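Local coordinates for putative transcriptional regulator (Methanosarcina mazei, PDB 3R0A), which is of unknown function but probably acts as a DNA-binding transcriptional regulator through a winged helix-turn-helix domain, at residues L29-S34 with R61-L66; K33-E38 with Y86-Y91. All blocks are in the same frame, centred on the assembly; numbering follows the deposited sequence.

Contact 1 (L29-S34 with R61-L66); sequences LNVMKS and RSVKKL
No ring, amide or other flat group meets across Val31 and Ser62, or across Met32 and Leu66; this interface is made of aliphatic branches and one hydroxyl side chain. It joins helix 26-37 to helix 56-68 in what reads as a winged helix-turn-helix, where 56-68 occupies the position of the recognition helix. The two axes pass 9.5 Å apart at a signed angle of -74°, and the backbones come nearest at Val31 CA and Ser62 CA, 6.8 Å apart. That spacing lets the branched end of Val31 straddle Ser62. Its CG1, anti to the backbone N (chi1 159°), passes Ser62 CB and reaches Val63 CG2 at 4.1 Å, the two valine side chains crossing at about a right angle. Its CG2 lies 4.0 Å from Ser62 OG, a plain van der Waals contact. The hydroxyl has its polar partners elsewhere, Asp28 OD1 on helix 26-37 and Thr58 O in its own helix, which share its one proton. The other carboxylate oxygen of Asp28 forms a salt bridge with Lys65 NZ, giving the pair of helices a polar link beside the apolar one. One turn on from Ser62, Leu66 reaches the start of the selenomethionine side chain at position Met32, with Leu66 CD1 4.0 Å from Met32 CB.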
loop_
_atom_site.group_PDB
_atom_site.type_symbol
_atom_site.label_atom_id
_atom_site.label_comp_id
_atom_site.label_asym_id
_atom_site.label_seq_id
_atom_site.Cartn_x
_atom_site.Cartn_y
_atom_site.Cartn_z
ATOM N N LEU B 29 -20.410 2.107 -7.233
ATOM C CA LEU B 29 -20.116 0.978 -6.386
ATOM C C LEU B 29 -21.414 0.232 -6.079
ATOM O O LEU B 29 -21.480 -0.998 -6.200
ATOM C CB LEU B 29 -19.412 1.444 -5.104
ATOM C CG LEU B 29 -19.344 0.357 -4.034
ATOM C CD1 LEU B 29 -18.272 -0.697 -4.381
ATOM C CD2 LEU B 29 -19.141 0.974 -2.663
ATOM N N ASN B 30 -22.434 0.999 -5.684
ATOM C CA ASN B 30 -23.789 0.469 -5.494
ATOM C C ASN B 30 -24.382 -0.194 -6.738
ATOM O O ASN B 30 -25.135 -1.149 -6.632
ATOM C CB ASN B 30 -24.726 1.551 -4.978
ATOM C CG ASN B 30 -24.639 1.718 -3.467
ATOM O OD1 ASN B 30 -25.100 2.715 -2.917
ATOM N ND2 ASN B 30 -24.052 0.737 -2.789
ATOM N N VAL B 31 -24.026 0.301 -7.920
ATOM C CA VAL B 31 -24.380 -0.410 -9.151
ATOM C C VAL B 31 -23.573 -1.699 -9.259
ATOM O O VAL B 31 -24.138 -2.737 -9.538
ATOM C CB VAL B 31 -24.251 0.468 -10.407
ATOM C CG1 VAL B 31 -24.117 -0.375 -11.659
ATOM C CG2 VAL B 31 -25.424 1.463 -10.499
HETATM N N MSE B 32 -22.265 -1.643 -9.029
HETATM C CA MSE B 32 -21.481 -2.876 -9.038
HETATM C C MSE B 32 -22.048 -3.892 -8.036
HETATM O O MSE B 32 -22.117 -5.084 -8.364
HETATM C CB MSE B 32 -20.019 -2.613 -8.702
HETATM C CG MSE B 32 -19.094 -3.831 -8.829
HETATM SE SE MSE B 32 -17.304 -3.184 -8.453
HETATM C CE MSE B 32 -16.292 -4.291 -9.591
ATOM N N LYS B 33 -22.437 -3.410 -6.840
ATOM C CA LYS B 33 -22.983 -4.263 -5.755
ATOM C C LYS B 33 -24.271 -4.929 -6.251
ATOM O O LYS B 33 -24.470 -6.126 -6.030
ATOM C CB LYS B 33 -23.308 -3.480 -4.462
ATOM C CG LYS B 33 -22.178 -2.702 -3.786
ATOM C CD LYS B 33 -21.311 -3.516 -2.822
ATOM C CE LYS B 33 -21.712 -3.341 -1.349
ATOM N NZ LYS B 33 -21.949 -1.914 -0.973
ATOM N N SER B 34 -25.119 -4.143 -6.925
ATOM C CA SER B 34 -26.344 -4.635 -7.539
ATOM C C SER B 34 -26.158 -5.834 -8.473
ATOM O O SER B 34 -26.982 -6.755 -8.485
ATOM C CB SER B 34 -27.022 -3.513 -8.305
ATOM O OG SER B 34 -28.191 -3.104 -7.623
ATOM N N ARG B 61 -24.054 5.714 -16.802
ATOM C CA ARG B 61 -22.725 6.211 -16.622
ATOM C C ARG B 61 -21.872 5.190 -15.849
ATOM O O ARG B 61 -20.728 4.934 -16.218
ATOM C CB ARG B 61 -22.810 7.540 -15.867
ATOM C CG ARG B 61 -21.713 8.528 -16.188
ATOM C CD ARG B 61 -21.716 9.726 -15.211
ATOM N NE ARG B 61 -22.955 10.518 -15.244
ATOM C CZ ARG B 61 -23.464 11.112 -16.327
ATOM N NH1 ARG B 61 -22.879 10.999 -17.515
ATOM N NH2 ARG B 61 -24.597 11.803 -16.226
ATOM N N SER B 62 -22.433 4.611 -14.785
ATOM C CA SER B 62 -21.719 3.634 -13.957
ATOM C C SER B 62 -21.421 2.423 -14.794
ATOM O O SER B 62 -20.317 1.882 -14.764
ATOM C CB SER B 62 -22.569 3.200 -12.760
ATOM O OG SER B 62 -23.185 4.309 -12.119
ATOM N N VAL B 63 -22.432 2.037 -15.571
ATOM C CA VAL B 63 -22.444 0.791 -16.292
ATOM C C VAL B 63 -21.480 0.877 -17.442
ATOM O O VAL B 63 -20.834 -0.111 -17.777
ATOM C CB VAL B 63 -23.881 0.422 -16.702
ATOM C CG1 VAL B 63 -23.974 -0.046 -18.120
ATOM C CG2 VAL B 63 -24.433 -0.629 -15.760
ATOM N N LYS B 64 -21.343 2.073 -18.011
ATOM C CA LYS B 64 -20.400 2.286 -19.089
ATOM C C LYS B 64 -18.969 2.183 -18.594
ATOM O O LYS B 64 -18.133 1.549 -19.235
ATOM C CB LYS B 64 -20.636 3.645 -19.736
ATOM C CG LYS B 64 -19.565 4.056 -20.735
ATOM C CD LYS B 64 -20.104 5.069 -21.750
ATOM C CE LYS B 64 -19.021 6.051 -22.208
ATOM N NZ LYS B 64 -18.978 7.214 -21.284
ATOM N N LYS B 65 -18.692 2.833 -17.471
ATOM C CA LYS B 65 -17.398 2.817 -16.839
ATOM C C LYS B 65 -16.953 1.390 -16.470
ATOM O O LYS B 65 -15.815 1.023 -16.682
ATOM C CB LYS B 65 -17.443 3.677 -15.574
ATOM C CG LYS B 65 -16.061 3.963 -14.958
ATOM C CD LYS B 65 -16.161 4.548 -13.545
ATOM C CE LYS B 65 -16.423 6.052 -13.544
ATOM N NZ LYS B 65 -16.533 6.517 -12.119
ATOM N N LEU B 66 -17.876 0.600 -15.933
ATOM C CA LEU B 66 -17.586 -0.731 -15.428
ATOM C C LEU B 66 -17.254 -1.633 -16.582
ATOM O O LEU B 66 -16.229 -2.313 -16.576
ATOM C CB LEU B 66 -18.782 -1.271 -14.658
ATOM C CG LEU B 66 -19.016 -0.619 -13.300
ATOM C CD1 LEU B 66 -20.101 -1.348 -12.517
ATOM C CD2 LEU B 66 -17.687 -0.592 -12.523
#

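Contact 2 (K33-E38 with Y86-Y91); sequences KSFLNE and YIYKIY
Phe35 pushes the far end of its ring against the strand at Tyr88, with Phe35 CZ 3.5 Å from Tyr88 CB. The ring edge also meets the backbone there: Tyr88 O lies close to the ring plane, 3.2 Å from Phe35 CE2, so a C-H edge faces the carbonyl oxygen. The two rings do not stack: their planes stand nearly perpendicular, and the Tyr88 ring leads away from the helix. Nearer the helix backbone, Ile90 takes over. With its CG1 anti to the backbone N (chi1 -164°), the isoleucine sends CD1 between two helix residues, 3.5 Å from Phe35 CB and 3.6 Å from Leu36 CG. Its other branch, CG2, rests 3.6 Å from Phe35 O. Leu36 and Ile90 cross at about a right angle, and Leu36 CD2 adds to the cover over CD1. Replacing Phe35 with an alanine is likely to open a gap beside Tyr88 CB and Val63 and take the ring edge away from Tyr88 O, while the CB contact with Ile90 would remain. The polar backbone at this end is served by a water in the plane of the Phe35 ring, at its edge; it accepts from Ile90 N at 3.1 Å and can donate to Glu38 O, a proton that other acceptors may compete for. The axes of helix 33-37 and strand 86-90 lie 8.0 Å apart at 72°, so helix 26-37, probably the first of the three helices of the winged helix-turn-helix, lies across strand 84-90, the second strand of what would be the wing hairpin. Val63 of helix 56-68 and Leu72 of strand 72-78 close around Phe35 and Tyr88, Ile96 of helix 93-119 packs on Ile90, and Glu119 of the second subunit touches Leu36.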
loop_
_atom_site.group_PDB
_atom_site.type_symbol
_atom_site.label_atom_id
_atom_site.label_comp_id
_atom_site.label_asym_id
_atom_site.label_seq_id
_atom_site.Cartn_x
_atom_site.Cartn_y
_atom_site.Cartn_z
ATOM N N LYS B 33 -22.437 -3.410 -6.840
ATOM C CA LYS B 33 -22.983 -4.263 -5.755
ATOM C C LYS B 33 -24.271 -4.929 -6.251
ATOM O O LYS B 33 -24.470 -6.126 -6.030
ATOM C CB LYS B 33 -23.308 -3.480 -4.462
ATOM C CG LYS B 33 -22.178 -2.702 -3.786
ATOM C CD LYS B 33 -21.311 -3.516 -2.822
ATOM C CE LYS B 33 -21.712 -3.341 -1.349
ATOM N NZ LYS B 33 -21.949 -1.914 -0.973
ATOM N N SER B 34 -25.119 -4.143 -6.925
ATOM C CA SER B 34 -26.344 -4.635 -7.539
ATOM C C SER B 34 -26.158 -5.834 -8.473
ATOM O O SER B 34 -26.982 -6.755 -8.485
ATOM C CB SER B 34 -27.022 -3.513 -8.305
ATOM O OG SER B 34 -28.191 -3.104 -7.623
ATOM N N PHE B 35 -25.093 -5.792 -9.272
ATOM C CA PHE B 35 -24.760 -6.881 -10.171
ATOM C C PHE B 35 -24.265 -8.058 -9.341
ATOM O O PHE B 35 -24.670 -9.202 -9.567
ATOM C CB PHE B 35 -23.678 -6.458 -11.163
ATOM C CG PHE B 35 -24.198 -5.777 -12.395
ATOM C CD1 PHE B 35 -24.133 -4.399 -12.522
ATOM C CD2 PHE B 35 -24.739 -6.513 -13.449
ATOM C CE1 PHE B 35 -24.600 -3.765 -13.697
ATOM C CE2 PHE B 35 -25.200 -5.886 -14.613
ATOM C CZ PHE B 35 -25.140 -4.516 -14.733
ATOM N N LEU B 36 -23.388 -7.747 -8.377
ATOM C CA LEU B 36 -22.808 -8.748 -7.479
ATOM C C LEU B 36 -23.853 -9.505 -6.649
ATOM O O LEU B 36 -23.711 -10.697 -6.401
ATOM C CB LEU B 36 -21.756 -8.099 -6.563
ATOM C CG LEU B 36 -20.382 -7.828 -7.215
ATOM C CD1 LEU B 36 -19.457 -7.120 -6.257
ATOM C CD2 LEU B 36 -19.727 -9.099 -7.722
ATOM N N ASN B 37 -24.891 -8.788 -6.235
ATOM C CA ASN B 37 -25.994 -9.327 -5.462
ATOM C C ASN B 37 -26.879 -10.300 -6.271
ATOM O O ASN B 37 -27.550 -11.146 -5.685
ATOM C CB ASN B 37 -26.814 -8.158 -4.903
ATOM C CG ASN B 37 -27.924 -8.602 -3.993
ATOM O OD1 ASN B 37 -27.686 -9.219 -2.953
ATOM N ND2 ASN B 37 -29.158 -8.292 -4.379
ATOM N N GLU B 38 -26.875 -10.163 -7.607
ATOM C CA GLU B 38 -27.465 -11.155 -8.528
ATOM C C GLU B 38 -26.467 -11.574 -9.631
ATOM O O GLU B 38 -26.577 -11.143 -10.776
ATOM C CB GLU B 38 -28.778 -10.640 -9.145
ATOM C CG GLU B 38 -29.920 -10.421 -8.150
ATOM C CD GLU B 38 -31.111 -9.731 -8.787
ATOM O OE1 GLU B 38 -31.511 -10.101 -9.909
ATOM O OE2 GLU B 38 -31.662 -8.807 -8.169
ATOM N N TYR B 86 -28.592 -2.894 -24.779
ATOM C CA TYR B 86 -27.418 -3.546 -24.202
ATOM C C TYR B 86 -27.835 -4.181 -22.912
ATOM O O TYR B 86 -28.577 -3.596 -22.143
ATOM C CB TYR B 86 -26.309 -2.559 -23.901
ATOM C CG TYR B 86 -25.554 -2.030 -25.092
ATOM C CD1 TYR B 86 -24.894 -2.894 -25.988
ATOM C CD2 TYR B 86 -25.465 -0.656 -25.312
ATOM C CE1 TYR B 86 -24.194 -2.397 -27.061
ATOM C CE2 TYR B 86 -24.758 -0.149 -26.387
ATOM C CZ TYR B 86 -24.134 -1.011 -27.253
ATOM O OH TYR B 86 -23.436 -0.467 -28.331
ATOM N N ILE B 87 -27.398 -5.399 -22.686
ATOM C CA ILE B 87 -27.559 -6.012 -21.352
ATOM C C ILE B 87 -26.202 -6.431 -20.774
ATOM O O ILE B 87 -25.306 -6.792 -21.529
ATOM C CB ILE B 87 -28.540 -7.206 -21.352
ATOM C CG1 ILE B 87 -28.242 -8.150 -22.521
ATOM C CG2 ILE B 87 -30.004 -6.695 -21.308
ATOM C CD1 ILE B 87 -28.993 -9.517 -22.438
ATOM N N TYR B 88 -26.079 -6.402 -19.445
ATOM C CA TYR B 88 -24.786 -6.610 -18.769
ATOM C C TYR B 88 -24.810 -7.721 -17.751
ATOM O O TYR B 88 -25.805 -7.916 -17.058
ATOM C CB TYR B 88 -24.331 -5.317 -18.088
ATOM C CG TYR B 88 -24.315 -4.144 -19.025
ATOM C CD1 TYR B 88 -23.138 -3.783 -19.682
ATOM C CD2 TYR B 88 -25.483 -3.397 -19.278
ATOM C CE1 TYR B 88 -23.108 -2.708 -20.539
ATOM C CE2 TYR B 88 -25.463 -2.330 -20.161
ATOM C CZ TYR B 88 -24.266 -1.995 -20.782
ATOM O OH TYR B 88 -24.187 -0.940 -21.648
ATOM N N LYS B 89 -23.717 -8.467 -17.672
ATOM C CA LYS B 89 -23.576 -9.494 -16.618
ATOM C C LYS B 89 -22.208 -9.353 -15.930
ATOM O O LYS B 89 -21.177 -9.235 -16.580
ATOM C CB LYS B 89 -23.836 -10.918 -17.158
ATOM C CG LYS B 89 -23.983 -12.020 -16.095
ATOM C CD LYS B 89 -22.796 -12.999 -16.067
ATOM C CE LYS B 89 -23.000 -14.188 -17.004
ATOM N NZ LYS B 89 -23.496 -15.365 -16.230
ATOM N N ILE B 90 -22.220 -9.316 -14.604
ATOM C CA ILE B 90 -20.969 -9.122 -13.865
ATOM C C ILE B 90 -20.060 -10.335 -14.086
ATOM O O ILE B 90 -20.534 -11.457 -14.066
ATOM C CB ILE B 90 -21.219 -8.798 -12.366
ATOM C CG1 ILE B 90 -19.948 -8.221 -11.726
ATOM C CG2 ILE B 90 -21.849 -10.019 -11.587
ATOM C CD1 ILE B 90 -20.219 -7.125 -10.746
ATOM N N TYR B 91 -18.780 -10.102 -14.375
ATOM C CA TYR B 91 -17.811 -11.197 -14.421
ATOM C C TYR B 91 -17.632 -11.893 -13.061
ATOM O O TYR B 91 -18.067 -11.389 -12.034
ATOM C CB TYR B 91 -16.464 -10.690 -14.911
ATOM C CG TYR B 91 -16.371 -10.462 -16.405
ATOM C CD1 TYR B 91 -16.636 -11.485 -17.314
ATOM C CD2 TYR B 91 -15.984 -9.219 -16.904
ATOM C CE1 TYR B 91 -16.525 -11.259 -18.679
ATOM C CE2 TYR B 91 -15.872 -8.982 -18.256
ATOM C CZ TYR B 91 -16.141 -9.999 -19.142
ATOM O OH TYR B 91 -16.031 -9.746 -20.493
HETATM O O HOH W 1 -24.851 -9.831 -13.146
#

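Overall arrangement
Both contacts draw on helix 26-37, whose successive turns meet different partners: contact 1 holds helix 56-68 and contact 2 the second strand of the 72-78/84-90 hairpin. Their centres are 8 Å apart and they run into one continuous interior, with Ile90 CD1 of contact 2 also packing on the carbonyl oxygen of Met32 of contact 1. In contact 1 every touching residue is buried, and the meeting is aliphatic with a polar link alongside. Contact 2, farther from the chain centre, is aromatic as well as aliphatic, brings in backbone carbonyls and a water, and reaches the partly exposed Leu36, which borders the second subunit.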